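Local coordinates for protein major pollen allergen Pla l 1 (PDB 4Z8W) that is a major allergen of plantain pollen, a secreted Ole e 1-like protein that binds zinc and whose role in the plant is not established, at residues 10-15 and 62-67; 34-39 and 55-60; 42-47 and 69-74; 73-78 and 99-104. All coordinates share one frame; numbering follows the deposited sequence. Where two conformers were deposited one is given.

Contact 1. Residues 10-15 and 62-67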
loop_
_atom_site.group_PDB
_atom_site.type_symbol
_atom_site.label_atom_id
_atom_site.label_comp_id
_atom_site.label_asym_id
_atom_site.label_seq_id
_atom_site.Cartn_x
_atom_site.Cartn_y
_atom_site.Cartn_z
ATOM N N HIS A 10 11.866 -8.063 -2.216
ATOM C CA HIS A 10 10.395 -8.168 -2.115
ATOM C C HIS A 10 9.842 -7.009 -1.248
ATOM O O HIS A 10 10.309 -6.761 -0.165
ATOM C CB HIS A 10 9.975 -9.557 -1.571
ATOM C CG HIS A 10 10.230 -10.685 -2.547
ATOM N ND1 HIS A 10 11.424 -11.370 -2.595
ATOM C CD2 HIS A 10 9.453 -11.215 -3.528
ATOM C CE1 HIS A 10 11.381 -12.273 -3.558
ATOM N NE2 HIS A 10 10.195 -12.191 -4.150
ATOM N N VAL A 11 8.822 -6.311 -1.738
ATOM C CA VAL A 11 8.257 -5.289 -0.916
ATOM C C VAL A 11 7.004 -5.832 -0.258
ATOM O O VAL A 11 6.067 -6.191 -0.969
ATOM C CB VAL A 11 7.949 -4.085 -1.779
ATOM C CG1 VAL A 11 7.235 -3.047 -0.924
ATOM C CG2 VAL A 11 9.275 -3.540 -2.352
ATOM N N GLU A 12 6.946 -5.783 1.067
ATOM C CA GLU A 12 5.825 -6.426 1.749
ATOM C C GLU A 12 5.020 -5.414 2.532
ATOM O O GLU A 12 5.581 -4.557 3.205
ATOM C CB GLU A 12 6.348 -7.479 2.698
ATOM C CG GLU A 12 5.474 -8.700 2.689
ATOM C CD GLU A 12 6.188 -9.908 3.277
ATOM O OE1 GLU A 12 6.510 -9.809 4.462
ATOM O OE2 GLU A 12 6.365 -10.927 2.567
ATOM N N GLY A 13 3.697 -5.491 2.431
ATOM C CA GLY A 13 2.841 -4.599 3.223
ATOM C C GLY A 13 1.456 -5.224 3.327
ATOM O O GLY A 13 1.196 -6.277 2.772
ATOM N N GLU A 14 0.596 -4.550 4.078
ATOM C CA GLU A 14 -0.780 -5.007 4.333
ATOM C C GLU A 14 -1.853 -4.080 3.743
ATOM O O GLU A 14 -1.624 -2.862 3.666
ATOM C CB GLU A 14 -1.024 -5.129 5.849
ATOM C CG GLU A 14 -0.274 -6.258 6.552
ATOM C CD GLU A 14 1.164 -5.873 6.853
ATOM O OE1 GLU A 14 1.370 -4.933 7.660
ATOM O OE2 GLU A 14 2.084 -6.505 6.298
ATOM N N VAL A 15 -3.032 -4.619 3.380
ATOM C CA VAL A 15 -4.160 -3.769 3.017
ATOM C C VAL A 15 -5.336 -4.160 3.935
ATOM O O VAL A 15 -5.612 -5.354 4.097
ATOM C CB VAL A 15 -4.537 -3.962 1.514
ATOM C CG1 VAL A 15 -5.816 -3.183 1.125
ATOM C CG2 VAL A 15 -3.371 -3.489 0.647
ATOM N N VAL A 62 -1.872 -9.443 2.815
ATOM C CA VAL A 62 -0.409 -9.100 2.642
ATOM C C VAL A 62 -0.037 -9.203 1.198
ATOM O O VAL A 62 -0.361 -10.202 0.538
ATOM C CB VAL A 62 0.506 -10.071 3.436
ATOM C CG1 VAL A 62 1.995 -9.705 3.295
ATOM C CG2 VAL A 62 0.127 -10.074 4.912
ATOM N N TYR A 63 0.625 -8.176 0.638
ATOM C CA TYR A 63 1.108 -8.347 -0.724
ATOM C C TYR A 63 2.649 -8.532 -0.630
ATOM O O TYR A 63 3.257 -8.196 0.376
ATOM C CB TYR A 63 0.789 -7.149 -1.667
ATOM C CG TYR A 63 1.188 -5.756 -1.068
ATOM C CD1 TYR A 63 2.526 -5.257 -1.170
ATOM C CD2 TYR A 63 0.236 -4.982 -0.412
ATOM C CE1 TYR A 63 2.855 -4.017 -0.633
ATOM C CE2 TYR A 63 0.565 -3.706 0.148
ATOM C CZ TYR A 63 1.856 -3.249 0.035
ATOM O OH TYR A 63 2.189 -2.027 0.543
ATOM N N ARG A 64 3.284 -8.983 -1.702
ATOM C CA ARG A 64 4.753 -9.201 -1.648
ATOM C C ARG A 64 5.185 -9.084 -3.077
ATOM O O ARG A 64 4.974 -9.971 -3.928
ATOM C CB ARG A 64 5.079 -10.538 -0.988
ATOM C CG ARG A 64 6.509 -10.972 -1.025
ATOM C CD ARG A 64 6.667 -12.285 -0.266
ATOM N NE ARG A 64 7.989 -12.845 -0.456
ATOM C CZ ARG A 64 8.996 -12.636 0.391
ATOM N NH1 ARG A 64 8.817 -11.878 1.488
ATOM N NH2 ARG A 64 10.185 -13.172 0.142
ATOM N N LEU A 65 5.712 -7.904 -3.392
ATOM C CA LEU A 65 6.025 -7.598 -4.764
ATOM C C LEU A 65 7.499 -7.865 -5.026
ATOM O O LEU A 65 8.366 -7.367 -4.271
ATOM C CB LEU A 65 5.676 -6.158 -5.058
ATOM C CG LEU A 65 4.312 -5.608 -4.613
ATOM C CD1 LEU A 65 4.323 -4.080 -4.800
ATOM C CD2 LEU A 65 3.130 -6.226 -5.373
ATOM N N PRO A 66 7.806 -8.664 -6.078
ATOM C CA PRO A 66 9.238 -9.012 -6.350
ATOM C C PRO A 66 9.811 -7.898 -7.211
ATOM O O PRO A 66 9.223 -7.529 -8.202
ATOM C CB PRO A 66 9.130 -10.338 -7.164
ATOM C CG PRO A 66 7.747 -10.343 -7.728
ATOM C CD PRO A 66 6.915 -9.210 -7.133
ATOM N N VAL A 67 10.890 -7.280 -6.766
ATOM C CA VAL A 67 11.441 -6.106 -7.479
ATOM C C VAL A 67 12.846 -6.503 -7.971
ATOM O O VAL A 67 13.546 -7.186 -7.269
ATOM C CB VAL A 67 11.560 -4.969 -6.462
ATOM C CG1 VAL A 67 12.443 -3.794 -6.976
ATOM C CG2 VAL A 67 10.108 -4.523 -6.097
HETATM O O HOH W 1 0.556 -1.371 2.574
#

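Contact 2. Residues 34-39 and 55-60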
loop_
_atom_site.group_PDB
_atom_site.type_symbol
_atom_site.label_atom_id
_atom_site.label_comp_id
_atom_site.label_asym_id
_atom_site.label_seq_id
_atom_site.Cartn_x
_atom_site.Cartn_y
_atom_site.Cartn_z
ATOM N N ALA A 34 -8.213 -9.615 1.490
ATOM C CA ALA A 34 -7.719 -10.464 0.411
ATOM C C ALA A 34 -8.178 -10.004 -0.937
ATOM O O ALA A 34 -9.320 -9.568 -1.120
ATOM C CB ALA A 34 -8.162 -11.937 0.642
ATOM N N GLY A 35 -7.290 -10.101 -1.919
ATOM C CA GLY A 35 -7.692 -9.836 -3.313
ATOM C C GLY A 35 -7.550 -8.406 -3.684
ATOM O O GLY A 35 -7.943 -8.030 -4.778
ATOM N N ALA A 36 -7.040 -7.552 -2.758
ATOM C CA ALA A 36 -6.885 -6.159 -3.129
ATOM C C ALA A 36 -5.757 -6.094 -4.135
ATOM O O ALA A 36 -4.840 -6.872 -4.076
ATOM C CB ALA A 36 -6.531 -5.264 -1.902
ATOM N N GLN A 37 -5.800 -5.096 -5.019
ATOM C CA GLN A 37 -4.726 -4.890 -5.945
ATOM C C GLN A 37 -4.001 -3.582 -5.605
ATOM O O GLN A 37 -4.639 -2.529 -5.457
ATOM C CB GLN A 37 -5.262 -4.856 -7.379
ATOM C CG GLN A 37 -5.895 -6.199 -7.844
ATOM C CD GLN A 37 -6.767 -6.058 -9.100
ATOM O OE1 GLN A 37 -6.544 -5.177 -9.973
ATOM N NE2 GLN A 37 -7.793 -6.872 -9.169
ATOM N N VAL A 38 -2.661 -3.676 -5.584
ATOM C CA VAL A 38 -1.768 -2.569 -5.250
ATOM C C VAL A 38 -0.763 -2.373 -6.404
ATOM O O VAL A 38 -0.623 -3.222 -7.297
ATOM C CB VAL A 38 -1.052 -2.792 -3.890
ATOM C CG1 VAL A 38 -2.038 -3.065 -2.728
ATOM C CG2 VAL A 38 -0.112 -3.986 -3.973
ATOM N N GLN A 39 -0.091 -1.241 -6.440
ATOM C CA GLN A 39 0.922 -1.047 -7.452
ATOM C C GLN A 39 2.095 -0.239 -6.884
ATOM O O GLN A 39 1.879 0.830 -6.260
ATOM C CB GLN A 39 0.305 -0.289 -8.632
ATOM C CG GLN A 39 1.259 -0.041 -9.795
ATOM C CD GLN A 39 0.507 0.428 -11.014
ATOM O OE1 GLN A 39 -0.473 -0.223 -11.423
ATOM N NE2 GLN A 39 0.904 1.583 -11.563
ATOM N N GLY A 55 0.497 -6.289 -7.902
ATOM C CA GLY A 55 0.230 -7.611 -7.293
ATOM C C GLY A 55 -1.020 -7.503 -6.410
ATOM O O GLY A 55 -1.610 -6.398 -6.231
ATOM N N GLU A 56 -1.380 -8.629 -5.844
ATOM C CA GLU A 56 -2.613 -8.797 -5.131
ATOM C C GLU A 56 -2.285 -9.230 -3.750
ATOM O O GLU A 56 -1.242 -9.830 -3.514
ATOM C CB GLU A 56 -3.495 -9.910 -5.834
ATOM C CG GLU A 56 -4.074 -9.416 -7.134
ATOM C CD GLU A 56 -5.421 -10.054 -7.458
ATOM O OE1 GLU A 56 -5.858 -11.004 -6.740
ATOM O OE2 GLU A 56 -6.037 -9.567 -8.428
ATOM N N THR A 57 -3.143 -8.879 -2.787
ATOM C CA THR A 57 -2.889 -9.318 -1.427
ATOM C C THR A 57 -3.400 -10.751 -1.248
ATOM O O THR A 57 -4.259 -11.169 -2.011
ATOM C CB THR A 57 -3.610 -8.524 -0.389
ATOM O OG1 THR A 57 -5.018 -8.438 -0.730
ATOM C CG2 THR A 57 -2.981 -7.078 -0.323
ATOM N N ASP A 58 -2.916 -11.416 -0.227
ATOM C CA ASP A 58 -3.306 -12.794 0.044
ATOM C C ASP A 58 -4.326 -12.840 1.202
ATOM O O ASP A 58 -4.952 -11.786 1.595
ATOM C CB ASP A 58 -2.022 -13.615 0.385
ATOM C CG ASP A 58 -1.442 -13.263 1.706
ATOM O OD1 ASP A 58 -2.015 -12.413 2.431
ATOM O OD2 ASP A 58 -0.379 -13.847 2.062
ATOM N N GLN A 59 -4.448 -14.020 1.804
ATOM C CA GLN A 59 -5.429 -14.259 2.869
ATOM C C GLN A 59 -5.246 -13.429 4.086
ATOM O O GLN A 59 -6.203 -13.200 4.814
ATOM C CB GLN A 59 -5.340 -15.726 3.348
ATOM C CG GLN A 59 -5.897 -16.685 2.328
ATOM C CD GLN A 59 -7.313 -16.341 1.964
ATOM O OE1 GLN A 59 -8.252 -16.599 2.739
ATOM N NE2 GLN A 59 -7.487 -15.750 0.790
ATOM N N ASP A 60 -4.011 -13.077 4.400
ATOM C CA ASP A 60 -3.783 -12.200 5.527
ATOM C C ASP A 60 -3.818 -10.715 5.127
ATOM O O ASP A 60 -3.445 -9.872 5.932
ATOM C CB ASP A 60 -2.445 -12.518 6.196
ATOM C CG ASP A 60 -2.397 -13.912 6.779
ATOM O OD1 ASP A 60 -3.273 -14.260 7.605
ATOM O OD2 ASP A 60 -1.467 -14.655 6.409
#

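Contact 3. Residues 42-47 and 69-74. With ZN (zinc ion), chain B.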
loop_
_atom_site.group_PDB
_atom_site.type_symbol
_atom_site.label_atom_id
_atom_site.label_comp_id
_atom_site.label_asym_id
_atom_site.label_seq_id
_atom_site.Cartn_x
_atom_site.Cartn_y
_atom_site.Cartn_z
ATOM N N CYS A 42 7.996 3.629 -9.316
ATOM C CA CYS A 42 9.278 4.313 -8.990
ATOM C C CYS A 42 9.599 5.230 -10.165
ATOM O O CYS A 42 9.513 4.819 -11.344
ATOM C CB CYS A 42 10.457 3.339 -8.850
ATOM S SG CYS A 42 10.310 2.000 -7.662
ATOM N N LYS A 43 9.980 6.455 -9.856
ATOM C CA LYS A 43 10.390 7.416 -10.881
ATOM C C LYS A 43 11.875 7.357 -11.140
ATOM O O LYS A 43 12.332 7.755 -12.230
ATOM C CB LYS A 43 10.005 8.810 -10.469
ATOM C CG LYS A 43 8.506 8.903 -10.239
ATOM C CD LYS A 43 8.107 10.296 -9.800
ATOM C CE LYS A 43 6.583 10.337 -9.818
ATOM N NZ LYS A 43 6.089 11.611 -9.234
ATOM N N ASP A 44 12.634 6.894 -10.133
ATOM C CA ASP A 44 14.062 6.642 -10.331
ATOM C C ASP A 44 14.704 7.918 -10.800
ATOM O O ASP A 44 15.555 7.895 -11.676
ATOM C CB ASP A 44 14.250 5.526 -11.386
ATOM C CG ASP A 44 14.056 4.121 -10.772
ATOM O OD1 ASP A 44 14.377 3.950 -9.561
ATOM O OD2 ASP A 44 13.599 3.205 -11.474
ATOM N N ASP A 45 14.261 9.011 -10.197
ATOM C CA ASP A 45 14.766 10.349 -10.394
ATOM C C ASP A 45 14.631 10.873 -11.835
ATOM O O ASP A 45 15.403 11.741 -12.237
ATOM C CB ASP A 45 16.204 10.499 -9.846
ATOM C CG ASP A 45 16.226 10.442 -8.333
ATOM O OD1 ASP A 45 15.667 11.384 -7.621
ATOM O OD2 ASP A 45 16.812 9.433 -7.873
ATOM N N SER A 46 13.669 10.332 -12.581
ATOM C CA SER A 46 13.417 10.813 -13.937
ATOM C C SER A 46 12.146 11.657 -13.954
ATOM O O SER A 46 11.745 12.158 -15.001
ATOM C CB SER A 46 13.353 9.646 -14.936
ATOM O OG SER A 46 12.080 9.016 -14.854
ATOM N N LYS A 47 11.533 11.868 -12.788
ATOM C CA LYS A 47 10.345 12.767 -12.690
ATOM C C LYS A 47 9.075 12.309 -13.446
ATOM O O LYS A 47 8.070 12.998 -13.446
ATOM C CB LYS A 47 10.718 14.225 -13.053
ATOM C CG LYS A 47 11.978 14.716 -12.330
ATOM C CD LYS A 47 12.463 16.051 -12.861
ATOM C CE LYS A 47 13.397 16.721 -11.870
ATOM N NZ LYS A 47 13.299 18.208 -11.987
ATOM N N GLY A 69 16.485 -4.962 -9.068
ATOM C CA GLY A 69 17.355 -3.775 -9.210
ATOM C C GLY A 69 17.105 -2.828 -8.034
ATOM O O GLY A 69 16.102 -2.990 -7.300
ATOM N N TYR A 70 18.009 -1.867 -7.829
ATOM C CA TYR A 70 17.774 -0.845 -6.795
ATOM C C TYR A 70 16.913 0.256 -7.435
ATOM O O TYR A 70 16.924 0.408 -8.674
ATOM C CB TYR A 70 19.096 -0.264 -6.242
ATOM C CG TYR A 70 19.983 -1.278 -5.547
ATOM C CD1 TYR A 70 19.801 -1.602 -4.205
ATOM C CD2 TYR A 70 21.055 -1.898 -6.257
ATOM C CE1 TYR A 70 20.655 -2.523 -3.574
ATOM C CE2 TYR A 70 21.912 -2.806 -5.647
ATOM C CZ TYR A 70 21.706 -3.107 -4.318
ATOM O OH TYR A 70 22.545 -3.993 -3.714
ATOM N N HIS A 71 16.160 1.024 -6.632
ATOM C CA HIS A 71 15.349 2.102 -7.235
ATOM C C HIS A 71 15.251 3.250 -6.306
ATOM O O HIS A 71 15.589 3.131 -5.126
ATOM C CB HIS A 71 13.927 1.638 -7.676
ATOM C CG HIS A 71 13.922 0.499 -8.650
ATOM N ND1 HIS A 71 13.853 0.669 -10.018
ATOM C CD2 HIS A 71 14.019 -0.843 -8.445
ATOM C CE1 HIS A 71 13.911 -0.512 -10.615
ATOM N NE2 HIS A 71 14.025 -1.443 -9.686
ATOM N N GLU A 72 14.832 4.395 -6.850
ATOM C CA GLU A 72 14.582 5.615 -6.053
ATOM C C GLU A 72 13.187 6.107 -6.385
ATOM O O GLU A 72 12.616 5.734 -7.470
ATOM C CB GLU A 72 15.644 6.748 -6.386
ATOM C CG GLU A 72 17.132 6.403 -6.092
ATOM C CD GLU A 72 17.509 6.196 -4.595
ATOM O OE1 GLU A 72 16.657 6.408 -3.713
ATOM O OE2 GLU A 72 18.690 5.846 -4.283
ATOM N N ASP A 73 12.636 6.871 -5.445
ATOM C CA ASP A 73 11.362 7.585 -5.599
ATOM C C ASP A 73 10.299 6.541 -5.847
ATOM O O ASP A 73 9.553 6.622 -6.816
ATOM C CB ASP A 73 11.361 8.634 -6.732
ATOM C CG ASP A 73 12.595 9.502 -6.724
ATOM O OD1 ASP A 73 12.994 9.964 -5.663
ATOM O OD2 ASP A 73 13.170 9.748 -7.789
ATOM N N CYS A 74 10.218 5.591 -4.916
ATOM C CA CYS A 74 9.272 4.494 -5.023
ATOM C C CYS A 74 8.139 4.608 -4.030
ATOM O O CYS A 74 8.383 4.889 -2.820
ATOM C CB CYS A 74 10.010 3.193 -4.724
ATOM S SG CYS A 74 11.322 2.846 -5.902
HETATM ZN ZN ZN B . 14.586 11.149 -6.010
HETATM O O HOH W 2 11.812 12.038 -10.015
#

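Contact 4. Residues 73-78 and 99-104. With ZN (zinc ion), chain B.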
loop_
_atom_site.group_PDB
_atom_site.type_symbol
_atom_site.label_atom_id
_atom_site.label_comp_id
_atom_site.label_asym_id
_atom_site.label_seq_id
_atom_site.Cartn_x
_atom_site.Cartn_y
_atom_site.Cartn_z
ATOM N N ASP A 73 12.636 6.871 -5.445
ATOM C CA ASP A 73 11.362 7.585 -5.599
ATOM C C ASP A 73 10.299 6.541 -5.847
ATOM O O ASP A 73 9.553 6.622 -6.816
ATOM C CB ASP A 73 11.361 8.634 -6.732
ATOM C CG ASP A 73 12.595 9.502 -6.724
ATOM O OD1 ASP A 73 12.994 9.964 -5.663
ATOM O OD2 ASP A 73 13.170 9.748 -7.789
ATOM N N CYS A 74 10.218 5.591 -4.916
ATOM C CA CYS A 74 9.272 4.494 -5.023
ATOM C C CYS A 74 8.139 4.608 -4.030
ATOM O O CYS A 74 8.383 4.889 -2.820
ATOM C CB CYS A 74 10.010 3.193 -4.724
ATOM S SG CYS A 74 11.322 2.846 -5.902
ATOM N N GLU A 75 6.930 4.262 -4.462
ATOM C CA GLU A 75 5.836 4.195 -3.532
ATOM C C GLU A 75 4.738 3.278 -3.959
ATOM O O GLU A 75 4.576 2.995 -5.178
ATOM C CB GLU A 75 5.276 5.594 -3.176
ATOM C CG GLU A 75 4.549 6.247 -4.314
ATOM C CD GLU A 75 4.449 7.777 -4.127
ATOM O OE1 GLU A 75 3.555 8.365 -4.739
ATOM O OE2 GLU A 75 5.277 8.386 -3.423
ATOM N N ILE A 76 4.009 2.774 -2.960
ATOM C CA ILE A 76 2.930 1.808 -3.176
ATOM C C ILE A 76 1.573 2.516 -3.069
ATOM O O ILE A 76 1.274 3.190 -2.041
ATOM C CB ILE A 76 3.000 0.578 -2.260
ATOM C CG1 ILE A 76 4.248 -0.253 -2.524
ATOM C CG2 ILE A 76 1.834 -0.393 -2.583
ATOM C CD1 ILE A 76 5.478 0.319 -1.865
ATOM N N LYS A 77 0.726 2.355 -4.109
ATOM C CA LYS A 77 -0.667 2.879 -4.048
ATOM C C LYS A 77 -1.732 1.784 -4.138
ATOM O O LYS A 77 -1.487 0.734 -4.724
ATOM C CB LYS A 77 -0.900 3.990 -5.107
ATOM C CG LYS A 77 -0.882 3.527 -6.580
ATOM C CD LYS A 77 -0.996 4.781 -7.495
ATOM C CE LYS A 77 -0.876 4.447 -8.980
ATOM N NZ LYS A 77 -1.603 3.184 -9.298
ATOM N N LEU A 78 -2.884 2.005 -3.493
ATOM C CA LEU A 78 -4.029 1.090 -3.662
ATOM C C LEU A 78 -4.558 1.329 -5.088
ATOM O O LEU A 78 -4.461 2.432 -5.584
ATOM C CB LEU A 78 -5.165 1.459 -2.725
ATOM C CG LEU A 78 -4.867 1.285 -1.230
ATOM C CD1 LEU A 78 -6.067 1.747 -0.386
ATOM C CD2 LEU A 78 -4.455 -0.148 -0.952
ATOM N N THR A 99 0.195 7.250 -0.028
ATOM C CA THR A 99 0.857 6.080 -0.634
ATOM C C THR A 99 1.852 5.643 0.435
ATOM O O THR A 99 2.205 6.467 1.316
ATOM C CB THR A 99 1.582 6.426 -1.961
ATOM O OG1 THR A 99 2.544 7.411 -1.676
ATOM C CG2 THR A 99 0.637 7.002 -2.996
ATOM N N SER A 100 2.316 4.380 0.360
ATOM C CA SER A 100 3.339 3.895 1.263
ATOM C C SER A 100 4.709 3.983 0.612
ATOM O O SER A 100 4.952 3.344 -0.405
ATOM C CB SER A 100 3.048 2.452 1.744
ATOM O OG SER A 100 1.943 2.523 2.625
ATOM N N LYS A 101 5.631 4.710 1.245
ATOM C CA LYS A 101 6.941 4.839 0.664
ATOM C C LYS A 101 7.753 3.580 0.981
ATOM O O LYS A 101 7.571 2.927 2.007
ATOM C CB LYS A 101 7.668 6.076 1.268
ATOM C CG LYS A 101 7.326 7.394 0.543
ATOM C CD LYS A 101 5.871 7.529 0.247
ATOM C CE LYS A 101 5.453 8.977 -0.029
ATOM N NZ LYS A 101 4.110 9.068 0.607
ATOM N N VAL A 102 8.718 3.308 0.151
ATOM C CA VAL A 102 9.604 2.202 0.410
ATOM C C VAL A 102 11.000 2.657 0.045
ATOM O O VAL A 102 11.189 3.477 -0.868
ATOM C CB VAL A 102 9.208 0.921 -0.381
ATOM C CG1 VAL A 102 9.216 1.146 -1.893
ATOM C CG2 VAL A 102 10.021 -0.297 0.017
ATOM N N ASP A 103 11.971 2.072 0.743
ATOM C CA ASP A 103 13.410 2.314 0.509
ATOM C C ASP A 103 13.996 1.125 -0.229
ATOM O O ASP A 103 14.158 0.044 0.340
ATOM C CB ASP A 103 14.126 2.522 1.857
ATOM C CG ASP A 103 15.656 2.484 1.747
ATOM O OD1 ASP A 103 16.208 2.623 0.623
ATOM O OD2 ASP A 103 16.304 2.344 2.833
ATOM N N LEU A 104 14.336 1.350 -1.488
ATOM C CA LEU A 104 14.994 0.339 -2.319
ATOM C C LEU A 104 16.365 0.907 -2.772
ATOM O O LEU A 104 16.890 0.506 -3.840
ATOM C CB LEU A 104 14.157 -0.038 -3.576
ATOM C CG LEU A 104 12.767 -0.666 -3.180
ATOM C CD1 LEU A 104 11.815 -0.644 -4.395
ATOM C CD2 LEU A 104 12.895 -2.117 -2.635
HETATM ZN ZN ZN B . 14.586 11.149 -6.010
#

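Contact 1. Residues 10-15 and 62-67
Arg64 and Glu12 form a salt bridge between neighbouring strands: Arg64 NH1 donates to Glu12 OE2 at 2.8 Å. The carboxylate oxygen lies almost in the guanidinium plane, whereas NH1 meets OE2 from above the carboxylate plane. Glu12 OE1 makes a weak hydrogen bond with His116 on strand 114-123, so this carboxylate serves two different strands. With CG anti to the backbone N (chi1 172°) and the chain stretched out to NE, Arg64 carries its guanidinium back over His10 and lays it flat on the imidazole, the planes 12° apart and the group centres 4.1 Å from each other. Next along, Pro66 CB sits 3.7 Å from His10 NE2.

Beneath this polar row the backbones run antiparallel. Val11 N donates to Leu65 O at 2.8 Å and Leu65 N to Val11 O at 3.0 Å; Tyr63 N bonds to Gly13 O at 2.9 Å, but the reverse bond from Gly13 N to Tyr63 O is weak. On the other face the Tyr63 ring folds across Gly13, whose CA stands over the ring 4.0 Å from its centroid in a CH-pi contact. Val15 CG2 touches the same ring at its edge, and a water links Tyr63 OH to Glu14 O. Val11 CG2 reaches Val67 CG2 further along.

The ladder is thus two-sided: a charged, stacked surface of Glu12, Arg64 and His10, where the carboxylate probably steadies the cation over the imidazole, and a buried side of Val11, Tyr63 and Leu65 facing the core.

Contact 2. Residues 34-39 and 55-60
Thr57 meets the loop at Ala34-Ala36 with both its backbone and its side chain. From CB, its OG1 branch occupies the position between the backbone N and the carbonyl carbon (chi1 51°), which brings the hydroxyl up to the backbone of the opposing chain. There OG1 accepts a hydrogen bond from Ala36 N at 3.0 Å, and it is also hydrogen-bonded to Met33 O, just before that loop. The other branch, CG2, passes 4.2 Å from Ala36 O and continues to Val15 on strand 8-18. The main chain of Thr57 adds two bonds: its N donates to Ala36 O at 2.9 Å, while its O accepts Gly35 N at 3.2 Å.

Further along, Gln37 and Glu56 lie side by side and point the same way, amide and carboxylate planes only 10° apart, with Gln37 CG 3.4 Å from Glu56 OE2. Val38 faces the other way, and its N reaches Gly55 O at 3.0 Å in a nearly straight bond; the return bond from Gly55 N to Val38 O is weak. At the far end, Ala34 CB rests 3.4 Å from Asp58 O. Asp58 OD1 accepts from Asp60 N, an Asx turn, and takes a second hydrogen bond from Val62 N at the start of the next strand.

This is the open end of the beta hairpin formed by strands 37-42 and 51-56, where regular pairing gives way to loop and the Thr57 hydroxyl bonds to Met33 and Ala36 of the other arm.

Contact 3. Residues 42-47 and 69-74
Residues 42-47 and 69-74 come together antiparallel at Cys42 and Cys74, a non-hydrogen-bonded pair, and a type I' turn from Lys43 to Ser46 then curls the first chain back; Lys43 N donates to Asp73 O and Asp44 N to Glu72 O. The pair is also joined covalently, Cys42 SG to Cys74 SG, with a disulfide torsion of 108°. Asp44 holds two consecutive residues at once. Its OD2 takes the His71 ND1 hydrogen on the syn lone pair at 2.9 Å, an almost perfectly straight bond lying in the imidazole plane, while OD1 accepts Glu72 N at 2.8 Å. His71 NE2 bonds to Val68 O, which fixes the ring from its other nitrogen, and the ring stacks on Tyr51.

These loops, at one end of the Ole e 1-like beta fold, carry a zinc site. Asp45 OD1 binds zinc at 1.9 Å and Asp73 OD1 at 2.0 Å, the two carboxylates turned nearly perpendicular (85°). Asp73 OD2, a longer 2.7 Å from the zinc, lies 3.0 Å from Asp45 OD1, two acceptors that the metal's positive charge probably helps to hold so close. That same Asp73 OD2 accepts Asp45 N at 2.7 Å, nearly in line with its C-O bond, so the backbone of one ligand helps to hold the carboxylate of the other. Alongside, Asp45 OD2 rests 3.3 Å from Glu72 CB, while the Glu72 carboxylate turns outward to hydrogen-bond Ser105 through OE2.

Contact 4. Residues 73-78 and 99-104
Ile76 and Ser100 face each other as a hydrogen-bonded antiparallel pair: Ile76 N donates to Ser100 O at 2.8 Å, and Ser100 N answers to Ile76 O at 2.9 Å. Toward Val102 the ladder slackens, and the bond from Val102 N to Cys74 O is weak.

On the buried side, Val102 CG1 wedges between its neighbours, 3.6 Å from Cys74 CB and 3.8 Å from Ile76 CD1; it is placed there by a chi1 of 59°, which sets that methyl between the backbone N and the carbonyl carbon. Leu104 CD1 reaches Cys74 SG at 3.8 Å.

The outer side is polar. Glu75 extends across Thr99, its CD 3.1 Å from Thr99 OG1, and lies beside Lys101, OE2 to CE 3.4 Å. Glu75 OE2 and Lys101 NZ stay 4.3 Å apart, short of a salt bridge; the bent lysine chain turns NZ to a hydrogen bond with Thr99 OG1 instead.

Ser100 OG bonds to Lys118 O on strand 114-123, where Val102 also touches Val117. Within the chain, strand 100-102 is an outermost strand of the antiparallel sheet, next to strand 74-80, whose other neighbour is strand 37-42; Ile76 faces Val11 on strand 8-18.

How the contacts relate
From the N terminus, strand 8-18 opens contact 1, which closes a long loop when the chain returns at 62-67. Contact 2 is nested inside that loop, joining the two arms of the hairpin 37-42 and 51-56. Contact 3 starts beyond 34-39 and closes only at 69-74, crossing contacts 1 and 2. Contact 4 begins where contact 3 ends, sharing Asp73 and Cys74, and closes at 99-104, in series after contacts 1 and 2. Contacts 2 and 4 belong to one antiparallel sheet, with 37-42 beside 74-80. Contact 1 lies in the other sheet; Tyr63 and Val15 both pack on Val38, Tyr63 also on Ile76 and Val15 on Leu78. Contact 3 ties the loops at one end, around zinc.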